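Local coordinates for protein LAE5 (Uncultured bacterium, PDB 5JD3) that probably hydrolyses carboxylic esters, as an esterase of the GDSL-like lipase/acylhydrolase family, at residues A[141-144]-A[145-149]; A[229-233]-A[234-238]. One frame throughout, in Å; residues are numbered along the deposited sequence.

Contact 1. Residues A[141-144]-A[145-149]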
loop_
_atom_site.group_PDB
_atom_site.type_symbol
_atom_site.label_atom_id
_atom_site.label_comp_id
_atom_site.label_asym_id
_atom_site.label_seq_id
_atom_site.Cartn_x
_atom_site.Cartn_y
_atom_site.Cartn_z
ATOM N N GLU A 141 -2.669 -15.390 -4.842
ATOM C CA GLU A 141 -2.164 -15.759 -6.154
ATOM C C GLU A 141 -1.146 -14.785 -6.717
ATOM O O GLU A 141 -0.174 -15.182 -7.288
ATOM C CB GLU A 141 -3.289 -16.080 -7.128
ATOM C CG GLU A 141 -2.964 -16.045 -8.617
ATOM C CD GLU A 141 -2.027 -17.152 -9.167
ATOM O OE1 GLU A 141 -1.718 -18.170 -8.483
ATOM O OE2 GLU A 141 -1.572 -17.019 -10.325
ATOM N N LEU A 142 -1.390 -13.500 -6.541
ATOM C CA LEU A 142 -0.425 -12.500 -6.984
ATOM C C LEU A 142 0.898 -12.662 -6.245
ATOM O O LEU A 142 1.972 -12.593 -6.844
ATOM C CB LEU A 142 -0.970 -11.087 -6.772
ATOM C CG LEU A 142 -2.186 -10.677 -7.603
ATOM C CD1 LEU A 142 -2.611 -9.258 -7.258
ATOM C CD2 LEU A 142 -1.887 -10.805 -9.089
ATOM N N VAL A 143 0.808 -12.880 -4.938
ATOM C CA VAL A 143 1.988 -13.063 -4.104
ATOM C C VAL A 143 2.724 -14.349 -4.465
ATOM O O VAL A 143 3.953 -14.361 -4.565
ATOM C CB VAL A 143 1.613 -13.083 -2.609
ATOM C CG1 VAL A 143 2.761 -13.617 -1.775
ATOM C CG2 VAL A 143 1.204 -11.690 -2.146
ATOM N N ALA A 144 1.968 -15.422 -4.676
ATOM C CA ALA A 144 2.545 -16.722 -5.012
ATOM C C ALA A 144 3.365 -16.671 -6.299
ATOM O O ALA A 144 4.372 -17.367 -6.429
ATOM C CB ALA A 144 1.448 -17.770 -5.130
ATOM N N ARG A 145 2.934 -15.842 -7.245
ATOM C CA ARG A 145 3.638 -15.705 -8.517
ATOM C C ARG A 145 4.812 -14.734 -8.426
ATOM O O ARG A 145 5.732 -14.787 -9.241
ATOM C CB ARG A 145 2.681 -15.238 -9.616
ATOM C CG ARG A 145 1.669 -16.275 -10.069
ATOM C CD ARG A 145 1.527 -16.263 -11.586
ATOM N NE ARG A 145 1.324 -14.914 -12.110
ATOM C CZ ARG A 145 0.141 -14.409 -12.445
ATOM N NH1 ARG A 145 -0.955 -15.144 -12.317
ATOM N NH2 ARG A 145 0.055 -13.172 -12.914
ATOM N N THR A 146 4.777 -13.850 -7.433
ATOM C CA THR A 146 5.753 -12.769 -7.338
ATOM C C THR A 146 6.852 -13.056 -6.314
ATOM O O THR A 146 7.992 -12.625 -6.479
ATOM C CB THR A 146 5.061 -11.435 -6.977
ATOM O OG1 THR A 146 3.991 -11.189 -7.896
ATOM C CG2 THR A 146 6.045 -10.278 -7.036
ATOM N N ALA A 147 6.507 -13.789 -5.260
ATOM C CA ALA A 147 7.453 -14.092 -4.186
ATOM C C ALA A 147 8.776 -14.732 -4.650
ATOM O O ALA A 147 9.840 -14.337 -4.173
ATOM C CB ALA A 147 6.783 -14.986 -3.141
ATOM N N PRO A 148 8.727 -15.715 -5.570
ATOM C CA PRO A 148 10.018 -16.311 -5.941
ATOM C C PRO A 148 10.880 -15.422 -6.837
ATOM O O PRO A 148 12.100 -15.584 -6.847
ATOM C CB PRO A 148 9.615 -17.587 -6.695
ATOM C CG PRO A 148 8.178 -17.815 -6.354
ATOM C CD PRO A 148 7.604 -16.457 -6.170
ATOM N N THR A 149 10.264 -14.501 -7.573
ATOM C CA THR A 149 11.002 -13.711 -8.555
ATOM C C THR A 149 11.607 -12.439 -7.965
ATOM O O THR A 149 12.257 -11.672 -8.674
ATOM C CB THR A 149 10.105 -13.321 -9.753
ATOM O OG1 THR A 149 10.918 -12.803 -10.813
ATOM C CG2 THR A 149 9.087 -12.270 -9.349
#
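Glu141 and Arg145, one helical turn apart, are joined by a salt bridge that illustrates how an i to i+4 ion pair can meet through one oxygen and one nitrogen. OE2 of Glu141 and NH1 of Arg145 lie 2.8 Å apart. The oxygen offers its anti lone pair and is tilted out of the guanidinium plane. This single N-H...O contact is bent, at 134°, and the carboxylate and guanidinium planes stand 65° apart. Glu141 leaves the helix with CG opposite the backbone N and then bends at chi2, while Arg145 kinks at chi2 and chi3. As a result the arginine's aliphatic part also passes close by the carboxylate, with CG 3.3 Å from OE2 of Glu141. Phe100 of helix 88-100 touches the same arginine.

The hydrogen bonds follow the C-terminal part of helix 132-146. Arg145 N reaches Glu141 O, and Ala147 N binds Val143 O at 2.7 Å, nearly in line with the carbonyl. The same oxygen also accepts Thr146 N, which stands above the carbonyl plane. On the buried side, Thr146 OG1 donates to Leu142 O at 2.7 Å. The hydroxyl lies beside its own backbone N (chi1 -53°), a position that bends it back over the preceding turn; Trp95 NE1 adds a weak bond to OG1.

Apolar contact is slighter: Val143 CG1 approaches Ala147 CB at 4.5 Å. CD of Pro148, the ring carbon that takes the place of an amide hydrogen on the proline nitrogen, rests 3.4 Å from Ala144 O. Leu142 packs on helix 88-100, and Val143 on helix 168-187 and strands 152-156 and 106-110. The whole belongs to the C-terminal part of an amphipathic helix laid against the parallel sheet of a three-layer alpha/beta/alpha fold.

Contact 2. Residues A[229-233]-A[234-238]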
loop_
_atom_site.group_PDB
_atom_site.type_symbol
_atom_site.label_atom_id
_atom_site.label_comp_id
_atom_site.label_asym_id
_atom_site.label_seq_id
_atom_site.Cartn_x
_atom_site.Cartn_y
_atom_site.Cartn_z
ATOM N N PHE A 229 5.934 1.884 7.110
ATOM C CA PHE A 229 6.720 1.156 6.120
ATOM C C PHE A 229 8.199 1.155 6.489
ATOM O O PHE A 229 8.850 0.109 6.487
ATOM C CB PHE A 229 6.513 1.774 4.732
ATOM C CG PHE A 229 7.241 1.062 3.624
ATOM C CD1 PHE A 229 6.596 0.102 2.862
ATOM C CD2 PHE A 229 8.559 1.369 3.326
ATOM C CE1 PHE A 229 7.256 -0.549 1.837
ATOM C CE2 PHE A 229 9.225 0.720 2.305
ATOM C CZ PHE A 229 8.573 -0.239 1.559
ATOM N N LEU A 230 8.722 2.339 6.796
ATOM C CA LEU A 230 10.133 2.507 7.129
ATOM C C LEU A 230 10.523 1.731 8.380
ATOM O O LEU A 230 11.584 1.106 8.427
ATOM C CB LEU A 230 10.458 3.989 7.314
ATOM C CG LEU A 230 10.356 4.852 6.057
ATOM C CD1 LEU A 230 10.343 6.326 6.415
ATOM C CD2 LEU A 230 11.497 4.538 5.101
ATOM N N ALA A 231 9.662 1.777 9.392
ATOM C CA ALA A 231 9.910 1.074 10.646
ATOM C C ALA A 231 9.945 -0.434 10.429
ATOM O O ALA A 231 10.795 -1.130 10.985
ATOM C CB ALA A 231 8.853 1.439 11.676
ATOM N N ALA A 232 9.018 -0.930 9.615
ATOM C CA ALA A 232 8.935 -2.357 9.320
ATOM C C ALA A 232 10.145 -2.827 8.519
ATOM O O ALA A 232 10.547 -3.987 8.609
ATOM C CB ALA A 232 7.650 -2.667 8.570
ATOM N N THR A 233 10.720 -1.922 7.735
ATOM C CA THR A 233 11.893 -2.239 6.930
ATOM C C THR A 233 13.170 -1.748 7.608
ATOM O O THR A 233 14.251 -1.788 7.022
ATOM C CB THR A 233 11.793 -1.627 5.520
ATOM O OG1 THR A 233 11.678 -0.203 5.621
ATOM C CG2 THR A 233 10.579 -2.178 4.787
ATOM N N GLY A 234 13.030 -1.278 8.844
ATOM C CA GLY A 234 14.169 -0.921 9.672
ATOM C C GLY A 234 15.019 0.240 9.187
ATOM O O GLY A 234 16.242 0.214 9.326
ATOM N N CYS A 235 14.378 1.258 8.621
ATOM C CA CYS A 235 15.078 2.475 8.213
ATOM C C CYS A 235 14.277 3.727 8.557
ATOM O O CYS A 235 14.323 4.724 7.835
ATOM C CB CYS A 235 15.387 2.448 6.714
ATOM S SG CYS A 235 14.015 1.941 5.655
ATOM N N LEU A 236 13.543 3.669 9.664
ATOM C CA LEU A 236 12.778 4.814 10.142
ATOM C C LEU A 236 13.705 5.924 10.627
ATOM O O LEU A 236 13.541 7.088 10.262
ATOM C CB LEU A 236 11.828 4.395 11.265
ATOM C CG LEU A 236 11.058 5.521 11.956
ATOM C CD1 LEU A 236 10.116 6.201 10.975
ATOM C CD2 LEU A 236 10.296 4.994 13.164
ATOM N N ASN A 237 14.678 5.553 11.452
ATOM C CA ASN A 237 15.633 6.512 11.992
ATOM C C ASN A 237 17.002 6.393 11.333
ATOM O O ASN A 237 17.294 5.406 10.657
ATOM C CB ASN A 237 15.767 6.333 13.506
ATOM C CG ASN A 237 14.473 6.616 14.243
ATOM O OD1 ASN A 237 13.662 7.431 13.804
ATOM N ND2 ASN A 237 14.273 5.942 15.370
ATOM N N SER A 238 17.838 7.407 11.534
ATOM C CA SER A 238 19.178 7.422 10.960
ATOM C C SER A 238 20.125 8.275 11.799
ATOM O O SER A 238 19.694 8.997 12.697
ATOM C CB SER A 238 19.140 7.939 9.521
ATOM O OG SER A 238 18.693 9.283 9.474
#
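Leu230 and Cys235 are brought together by two torsions: the leucine's CG lies beside its own backbone N (chi1 -67°), and the cysteine's SG sits between its backbone N and carbonyl carbon (chi1 46°). CD2 of Leu230 thereby meets SG of Cys235 at 3.7 Å. Both belong to a Schellman motif, the classic way of ending a helix, which here closes helix 219-232, and their contact is the apolar interaction characteristic of it, between C3 and C''. Gly234 is the C-prime residue, and its positive phi turns the chain back across the helix end. Cys235 N then binds Leu230 O at 2.8 Å along an almost straight N-H...O line of 173°, while Gly234 N makes a weak bond to Ala231 O.

The reversal also lays Leu236 over the outside of the final turn, where it adds further packing. Its CB approaches CB of Leu230 at 4.2 Å, and its CD2 comes against CB of Ala231. Inward, Leu230 and Cys235 pack on helix 59-70, where His66 NE2 is hydrogen-bonded to Cys235 O, tying the returning chain to a second helix.

Thr233, the first residue beyond the helix, faces the protein interior. One face of the Phe229 ring receives its methyl, CG2 lying 4.0 Å above the plane and offset toward the rim, while its OG1 lies 3.2 Å from SG of Cys235.

Overall arrangement
Contact 1 lies in the C-terminal part of helix 132-146, while contact 2 closes helix 219-232 with a Schellman motif. Their centres are 24 Å apart, the nearest atoms about 13 Å, and they do not touch. The centre of each lies about 16 Å from the centre of the chain. Strand 152-156 links them indirectly: Val143 and Thr146 of contact 1 reach Met153, whereas Phe229 of contact 2 reaches Ile154 and Leu156. Neither contact includes Ser36, Asp213 or His216, whose arrangement is consistent with a catalytic triad; helix 219-232, which contact 2 terminates, begins three residues after that histidine.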